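Local coordinates for enoyl-[acyl-carrier-protein] reductase [FMN] (Thermotoga maritima, PDB 5GVJ) that probably reduces enoyl-acyl-carrier-protein intermediates of fatty acid synthesis with NADH, using FMN as its bound cofactor, at residues 155-158 with 159-163; 195-199 with 200-204; 298-301 with 302-306. The protein carries 1 engineered substitution. One frame throughout, in Å; residues are numbered along the deposited sequence.

Interaction 1: 155-158 with 159-163; sequences LVNK and VSRSV
L155 and V159, one helical turn apart, lie alongside each other and point the same way, L155 CD1 resting 3.7 Å from V159 CG2. This is the close-packed flank of the helix: both side chains also press on strand 136-139, L155 on A138 and V159 on V136, and the backbone beneath them is tied by V159 N to L155 O (2.8 Å). S160 stands at the margin of this flank, against V167. With its OG straddled by N and C of its own backbone (chi1 59°), the hydroxyl sits 2.8 Å from V156 O and is hydrogen-bonded to L185 O. Helix 152-162 is one of the outer helices of the TIM-barrel-like fold, its buried flank laid on the parallel strands. N157 and R161, angled past each other, form the dimer-facing flank, where the second subunit covers N157 through L283 and R161 is the exposed residue. N157 OD1 receives R161 NE at 2.7 Å, in the amide's carbonyl plane and at the guanidinium edge, with the two planes 40° apart; R161 NH2 meanwhile makes salt bridges to E300 and D175 of the second subunit. The K158 and S162 side chains meet only loosely, through a water that bridges K158 NZ (3.1 Å) and S162 OG (2.9 Å). The K158 chain is bent at chi2 and its CE comes no nearer than 4.1 Å to S162 OG, which has its main partner in D122 on helix 122-130.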
loop_
_atom_site.group_PDB
_atom_site.type_symbol
_atom_site.label_atom_id
_atom_site.label_comp_id
_atom_site.label_asym_id
_atom_site.label_seq_id
_atom_site.Cartn_x
_atom_site.Cartn_y
_atom_site.Cartn_z
ATOM N N LEU A 155 -4.669 4.107 -3.147
ATOM C CA LEU A 155 -5.088 5.506 -3.145
ATOM C C LEU A 155 -4.343 6.325 -4.193
ATOM O O LEU A 155 -4.952 7.103 -4.935
ATOM C CB LEU A 155 -4.872 6.102 -1.760
ATOM C CG LEU A 155 -5.304 7.557 -1.614
ATOM C CD1 LEU A 155 -6.823 7.666 -1.636
ATOM C CD2 LEU A 155 -4.726 8.103 -0.306
ATOM N N VAL A 156 -3.018 6.194 -4.248
ATOM C CA VAL A 156 -2.253 6.972 -5.217
ATOM C C VAL A 156 -2.710 6.660 -6.637
ATOM O O VAL A 156 -2.814 7.557 -7.478
ATOM C CB VAL A 156 -0.744 6.719 -5.044
ATOM C CG1 VAL A 156 0.050 7.412 -6.151
ATOM C CG2 VAL A 156 -0.291 7.200 -3.682
ATOM N N ASN A 157 -2.983 5.382 -6.924
ATOM C CA ASN A 157 -3.432 4.983 -8.254
ATOM C C ASN A 157 -4.748 5.664 -8.601
ATOM O O ASN A 157 -4.871 6.299 -9.653
ATOM C CB ASN A 157 -3.564 3.458 -8.299
ATOM C CG ASN A 157 -3.882 2.918 -9.693
ATOM O OD1 ASN A 157 -4.195 3.670 -10.617
ATOM N ND2 ASN A 157 -3.783 1.593 -9.846
ATOM N N LYS A 158 -5.742 5.563 -7.713
ATOM C CA LYS A 158 -7.060 6.105 -8.039
ATOM C C LYS A 158 -7.026 7.625 -8.095
ATOM O O LYS A 158 -7.596 8.234 -9.006
ATOM C CB LYS A 158 -8.095 5.635 -7.014
ATOM C CG LYS A 158 -9.497 6.206 -7.228
ATOM C CD LYS A 158 -10.063 5.784 -8.588
ATOM C CE LYS A 158 -11.555 6.085 -8.691
ATOM N NZ LYS A 158 -12.030 6.078 -10.107
ATOM N N VAL A 159 -6.348 8.254 -7.137
ATOM C CA VAL A 159 -6.306 9.715 -7.093
ATOM C C VAL A 159 -5.624 10.267 -8.337
ATOM O O VAL A 159 -6.133 11.190 -8.981
ATOM C CB VAL A 159 -5.620 10.194 -5.801
ATOM C CG1 VAL A 159 -5.291 11.689 -5.870
ATOM C CG2 VAL A 159 -6.512 9.921 -4.601
ATOM N N SER A 160 -4.462 9.710 -8.706
ATOM C CA SER A 160 -3.765 10.241 -9.873
ATOM C C SER A 160 -4.602 10.100 -11.141
ATOM O O SER A 160 -4.540 10.958 -12.028
ATOM C CB SER A 160 -2.403 9.568 -10.043
ATOM O OG SER A 160 -2.522 8.166 -10.202
ATOM N N ARG A 161 -5.392 9.038 -11.247
ATOM C CA ARG A 161 -6.265 8.902 -12.408
ATOM C C ARG A 161 -7.414 9.904 -12.393
ATOM O O ARG A 161 -7.960 10.213 -13.460
ATOM C CB ARG A 161 -6.815 7.483 -12.481
ATOM C CG ARG A 161 -5.753 6.453 -12.786
ATOM C CD ARG A 161 -6.380 5.089 -12.954
ATOM N NE ARG A 161 -5.372 4.036 -13.035
ATOM C CZ ARG A 161 -4.899 3.539 -14.174
ATOM N NH1 ARG A 161 -5.338 4.000 -15.341
ATOM N NH2 ARG A 161 -3.999 2.568 -14.143
ATOM N N SER A 162 -7.784 10.425 -11.220
ATOM C CA SER A 162 -8.960 11.281 -11.099
ATOM C C SER A 162 -8.681 12.764 -11.297
ATOM O O SER A 162 -9.625 13.508 -11.578
ATOM C CB SER A 162 -9.609 11.122 -9.727
ATOM O OG SER A 162 -10.086 9.814 -9.517
ATOM N N VAL A 163 -7.440 13.227 -11.117
ATOM C CA VAL A 163 -7.138 14.653 -11.217
ATOM C C VAL A 163 -6.078 14.876 -12.287
ATOM O O VAL A 163 -5.345 13.963 -12.678
ATOM C CB VAL A 163 -6.672 15.244 -9.870
ATOM C CG1 VAL A 163 -7.772 15.102 -8.829
ATOM C CG2 VAL A 163 -5.385 14.550 -9.397
HETATM O O HOH W 1 -10.479 8.166 -11.869
#

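Interaction 2: 195-199 with 200-204; sequences RFVAS and VESDV
S202 has its OG anti to the backbone N (chi1 158°), which brings the hydroxyl to V197 O at the end of helix 193-197. S199 is turned differently: its OG stands between the backbone N and the carbonyl carbon (chi1 72°), where it meets F196 O at 2.8 Å. The two serines thus serve successive carbonyls at the C-terminal end of the helix. S202 OG donates to V197 O over 2.8 Å, lying in the carbonyl plane on a lone pair. The chain reaches this position through an inverse gamma turn centred on A198, followed by a type I beta turn from S199 to S202. The closing bond of the second turn, S202 N to S199 O, is 3.2 Å long and comes from above the carbonyl plane; S199 OG adds a weak bond to the same N-H at 3.1 Å. R195 secures the gamma turn, its NH2 reaching A198 O at 2.9 Å with the oxygen in the guanidinium plane, while the same nitrogen also bonds E286 O. Next to the polar links lies an apolar one. V197 and V204 cross at about a right angle, and V197 CG1 packs 3.8 Å from V204 CG2. All this belongs to the stretch just after G193 and T194, residues that bind FMN, and carries the chain to helix 206-214. K209 of that second helix bonds both S199 O and S202 O. The chemistry implies that F196 O and V197 O at the helix end, and A198 O in the turn after it, each gain a side-chain donor, V197 O besides a weak bond from S199 N, fixing the path of a turn whose two serines are buried while V200 lies exposed.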
loop_
_atom_site.group_PDB
_atom_site.type_symbol
_atom_site.label_atom_id
_atom_site.label_comp_id
_atom_site.label_asym_id
_atom_site.label_seq_id
_atom_site.Cartn_x
_atom_site.Cartn_y
_atom_site.Cartn_z
ATOM N N ARG A 195 10.761 8.656 7.690
ATOM C CA ARG A 195 12.157 8.601 7.262
ATOM C C ARG A 195 12.929 9.855 7.679
ATOM O O ARG A 195 14.092 9.767 8.101
ATOM C CB ARG A 195 12.232 8.400 5.745
ATOM C CG ARG A 195 13.647 8.449 5.158
ATOM C CD ARG A 195 14.508 7.246 5.593
ATOM N NE ARG A 195 15.285 7.506 6.808
ATOM C CZ ARG A 195 16.231 6.695 7.288
ATOM N NH1 ARG A 195 16.512 5.535 6.678
ATOM N NH2 ARG A 195 16.889 7.036 8.398
ATOM N N PHE A 196 12.313 11.036 7.571
ATOM C CA PHE A 196 13.058 12.237 7.948
ATOM C C PHE A 196 13.009 12.533 9.447
ATOM O O PHE A 196 13.907 13.218 9.952
ATOM C CB PHE A 196 12.568 13.447 7.142
ATOM C CG PHE A 196 13.069 13.454 5.719
ATOM C CD1 PHE A 196 14.408 13.690 5.446
ATOM C CD2 PHE A 196 12.209 13.184 4.658
ATOM C CE1 PHE A 196 14.886 13.689 4.138
ATOM C CE2 PHE A 196 12.676 13.165 3.338
ATOM C CZ PHE A 196 14.009 13.417 3.076
ATOM N N VAL A 197 11.982 12.072 10.167
ATOM C CA VAL A 197 12.047 12.097 11.630
ATOM C C VAL A 197 13.239 11.284 12.114
ATOM O O VAL A 197 13.915 11.650 13.090
ATOM C CB VAL A 197 10.736 11.576 12.245
ATOM C CG1 VAL A 197 10.927 11.285 13.732
ATOM C CG2 VAL A 197 9.606 12.576 12.028
ATOM N N ALA A 198 13.515 10.164 11.444
ATOM C CA ALA A 198 14.666 9.316 11.765
ATOM C C ALA A 198 15.941 9.823 11.078
ATOM O O ALA A 198 16.624 9.102 10.352
ATOM C CB ALA A 198 14.379 7.873 11.376
ATOM N N SER A 199 16.287 11.081 11.350
ATOM C CA SER A 199 17.475 11.666 10.743
ATOM C C SER A 199 18.320 12.367 11.799
ATOM O O SER A 199 17.841 12.713 12.882
ATOM C CB SER A 199 17.116 12.666 9.645
ATOM O OG SER A 199 16.578 13.845 10.223
ATOM N N VAL A 200 19.590 12.599 11.452
ATOM C CA VAL A 200 20.497 13.254 12.400
ATOM C C VAL A 200 19.994 14.654 12.733
ATOM O O VAL A 200 20.038 15.087 13.892
ATOM C CB VAL A 200 21.937 13.285 11.847
ATOM C CG1 VAL A 200 22.871 14.050 12.802
ATOM C CG2 VAL A 200 22.469 11.885 11.641
ATOM N N GLU A 201 19.468 15.365 11.732
ATOM C CA GLU A 201 19.030 16.743 11.914
ATOM C C GLU A 201 17.632 16.848 12.501
ATOM O O GLU A 201 17.180 17.963 12.794
ATOM C CB GLU A 201 19.090 17.491 10.576
ATOM C CG GLU A 201 20.518 17.703 10.032
ATOM C CD GLU A 201 21.108 16.465 9.357
ATOM O OE1 GLU A 201 20.372 15.461 9.179
ATOM O OE2 GLU A 201 22.311 16.496 8.998
ATOM N N SER A 202 16.928 15.731 12.661
ATOM C CA SER A 202 15.648 15.763 13.354
ATOM C C SER A 202 15.870 15.998 14.838
ATOM O O SER A 202 16.810 15.459 15.421
ATOM C CB SER A 202 14.890 14.452 13.135
ATOM O OG SER A 202 13.915 14.244 14.147
ATOM N N ASP A 203 15.016 16.822 15.447
ATOM C CA ASP A 203 15.148 17.165 16.857
ATOM C C ASP A 203 14.159 16.421 17.749
ATOM O O ASP A 203 13.962 16.808 18.904
ATOM C CB ASP A 203 15.024 18.678 17.062
ATOM C CG ASP A 203 16.341 19.400 16.830
ATOM O OD1 ASP A 203 17.381 18.721 16.737
ATOM O OD2 ASP A 203 16.345 20.648 16.765
ATOM N N VAL A 204 13.562 15.334 17.259
ATOM C CA VAL A 204 12.781 14.489 18.144
ATOM C C VAL A 204 13.717 13.825 19.152
ATOM O O VAL A 204 14.917 13.656 18.903
ATOM C CB VAL A 204 11.972 13.452 17.337
ATOM C CG1 VAL A 204 11.224 14.138 16.209
ATOM C CG2 VAL A 204 12.877 12.378 16.766
#

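Interaction 3: 298-301 with 302-306; sequences LKEF and KETVE
F301 and V305 run side by side in the same direction along helix 290-309, a long C-terminal helix of this TIM-barrel-like fold that packs on helix 176-185; the pairs described here are i to i+4 contacts along it. The ring turns a face to the valine in a CH-pi contact: V305 CG2 stands 4.2 Å from the ring centroid and 17° off its normal, displaced toward the CE2 and CZ rim. F183 meets the same ring edge-to-face, and I312 of the second subunit packs on both F301 and V305. A different flank carries K299 and E303, which cross at a slant. The lysine runs out with CG anti to its backbone N (chi1 -178°) and bends only at its last torsion, bringing NZ back toward the glutamate. The resulting salt bridge from K299 NZ to E303 OE1 is short, 2.6 Å, reached from the syn side but 34° out of the carboxylate plane. A water donates to E303 OE2 at 2.7 Å and makes a weaker link to the lysine, spanning the ion pair. E300 and T304 also pass each other obliquely, yet their polar link uses the glutamate's backbone; its carboxylate is engaged by R177 N and by R161 of the second subunit. E300 O accepts both T304 OG1 at 2.7 Å and T304 N at 2.8 Å, the hydroxyl and the amide approaching from opposite faces of the carbonyl plane.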
loop_
_atom_site.group_PDB
_atom_site.type_symbol
_atom_site.label_atom_id
_atom_site.label_comp_id
_atom_site.label_asym_id
_atom_site.label_seq_id
_atom_site.Cartn_x
_atom_site.Cartn_y
_atom_site.Cartn_z
ATOM N N LEU A 298 17.681 8.865 -4.290
ATOM C CA LEU A 298 17.854 9.135 -5.711
ATOM C C LEU A 298 18.619 8.012 -6.394
ATOM O O LEU A 298 18.287 7.610 -7.518
ATOM C CB LEU A 298 18.571 10.477 -5.889
ATOM C CG LEU A 298 17.726 11.760 -5.948
ATOM C CD1 LEU A 298 16.483 11.691 -5.093
ATOM C CD2 LEU A 298 18.554 12.988 -5.556
ATOM N N LYS A 299 19.647 7.491 -5.730
ATOM C CA LYS A 299 20.441 6.420 -6.320
ATOM C C LYS A 299 19.598 5.169 -6.504
ATOM O O LYS A 299 19.606 4.549 -7.570
ATOM C CB LYS A 299 21.656 6.125 -5.433
ATOM C CG LYS A 299 22.579 5.047 -5.969
ATOM C CD LYS A 299 23.874 4.998 -5.149
ATOM C CE LYS A 299 24.828 3.911 -5.632
ATOM N NZ LYS A 299 24.252 2.547 -5.426
ATOM N N GLU A 300 18.854 4.789 -5.468
ATOM C CA GLU A 300 18.048 3.584 -5.540
ATOM C C GLU A 300 16.869 3.758 -6.488
ATOM O O GLU A 300 16.481 2.800 -7.167
ATOM C CB GLU A 300 17.568 3.207 -4.137
ATOM C CG GLU A 300 16.750 1.920 -4.087
ATOM C CD GLU A 300 16.463 1.471 -2.662
ATOM O OE1 GLU A 300 17.342 0.830 -2.050
ATOM O OE2 GLU A 300 15.362 1.769 -2.150
ATOM N N PHE A 301 16.295 4.965 -6.557
ATOM C CA PHE A 301 15.233 5.227 -7.526
ATOM C C PHE A 301 15.720 4.927 -8.939
ATOM O O PHE A 301 15.065 4.201 -9.696
ATOM C CB PHE A 301 14.764 6.679 -7.406
ATOM C CG PHE A 301 13.862 7.119 -8.531
ATOM C CD1 PHE A 301 12.493 6.914 -8.461
ATOM C CD2 PHE A 301 14.385 7.727 -9.664
ATOM C CE1 PHE A 301 11.657 7.323 -9.499
ATOM C CE2 PHE A 301 13.564 8.127 -10.696
ATOM C CZ PHE A 301 12.200 7.916 -10.618
ATOM N N LYS A 302 16.905 5.437 -9.285
ATOM C CA LYS A 302 17.462 5.232 -10.619
ATOM C C LYS A 302 17.798 3.767 -10.866
ATOM O O LYS A 302 17.528 3.244 -11.953
ATOM C CB LYS A 302 18.698 6.115 -10.806
ATOM C CG LYS A 302 18.375 7.611 -10.758
ATOM C CD LYS A 302 19.592 8.468 -10.381
ATOM C CE LYS A 302 19.191 9.910 -10.124
ATOM N NZ LYS A 302 20.374 10.800 -9.858
ATOM N N GLU A 303 18.385 3.086 -9.873
ATOM C CA GLU A 303 18.655 1.655 -10.023
ATOM C C GLU A 303 17.367 0.861 -10.192
ATOM O O GLU A 303 17.335 -0.137 -10.922
ATOM C CB GLU A 303 19.432 1.123 -8.813
ATOM C CG GLU A 303 20.769 1.815 -8.610
ATOM C CD GLU A 303 21.481 1.387 -7.339
ATOM O OE1 GLU A 303 22.721 1.513 -7.300
ATOM O OE2 GLU A 303 20.809 0.943 -6.383
ATOM N N THR A 304 16.308 1.259 -9.484
ATOM C CA THR A 304 15.033 0.566 -9.617
ATOM C C THR A 304 14.458 0.740 -11.019
ATOM O O THR A 304 13.975 -0.230 -11.621
ATOM C CB THR A 304 14.051 1.063 -8.553
ATOM O OG1 THR A 304 14.614 0.832 -7.260
ATOM C CG2 THR A 304 12.709 0.307 -8.647
ATOM N N VAL A 305 14.519 1.961 -11.565
ATOM C CA VAL A 305 13.973 2.201 -12.903
ATOM C C VAL A 305 14.762 1.426 -13.952
ATOM O O VAL A 305 14.182 0.845 -14.883
ATOM C CB VAL A 305 13.945 3.711 -13.210
ATOM C CG1 VAL A 305 13.595 3.957 -14.670
ATOM C CG2 VAL A 305 12.938 4.407 -12.326
ATOM N N GLU A 306 16.095 1.413 -13.829
ATOM C CA GLU A 306 16.913 0.583 -14.712
ATOM C C GLU A 306 16.524 -0.882 -14.609
ATOM O O GLU A 306 16.464 -1.589 -15.622
ATOM C CB GLU A 306 18.396 0.762 -14.383
ATOM C CG GLU A 306 18.841 2.194 -14.556
ATOM C CD GLU A 306 20.286 2.414 -14.189
ATOM O OE1 GLU A 306 20.903 3.312 -14.799
ATOM O OE2 GLU A 306 20.799 1.703 -13.295
HETATM O O HOH W 2 21.340 1.671 -3.806
#

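Interactions 1 and 3 are separated within one chain, their nearest atoms about 12 Å apart, but the dimer joins them through R161 and E300, so each subunit's helix 152-162 is tied to helix 290-309 of the other. Interaction 2 has no partner-chain contacts and lies across the chain's centre from interaction 1, with 30 Å between their centres. It packs on V290 and I293 near the start of helix 290-309, whose later turns carry interaction 3, about 9 Å away at the nearest atoms. Relative to the FMN site, empty here, the V197 side chain lies about 5 Å from G193; side chain to side chain, L155 is about 5 Å from E139 and E300 about 11 Å from S280.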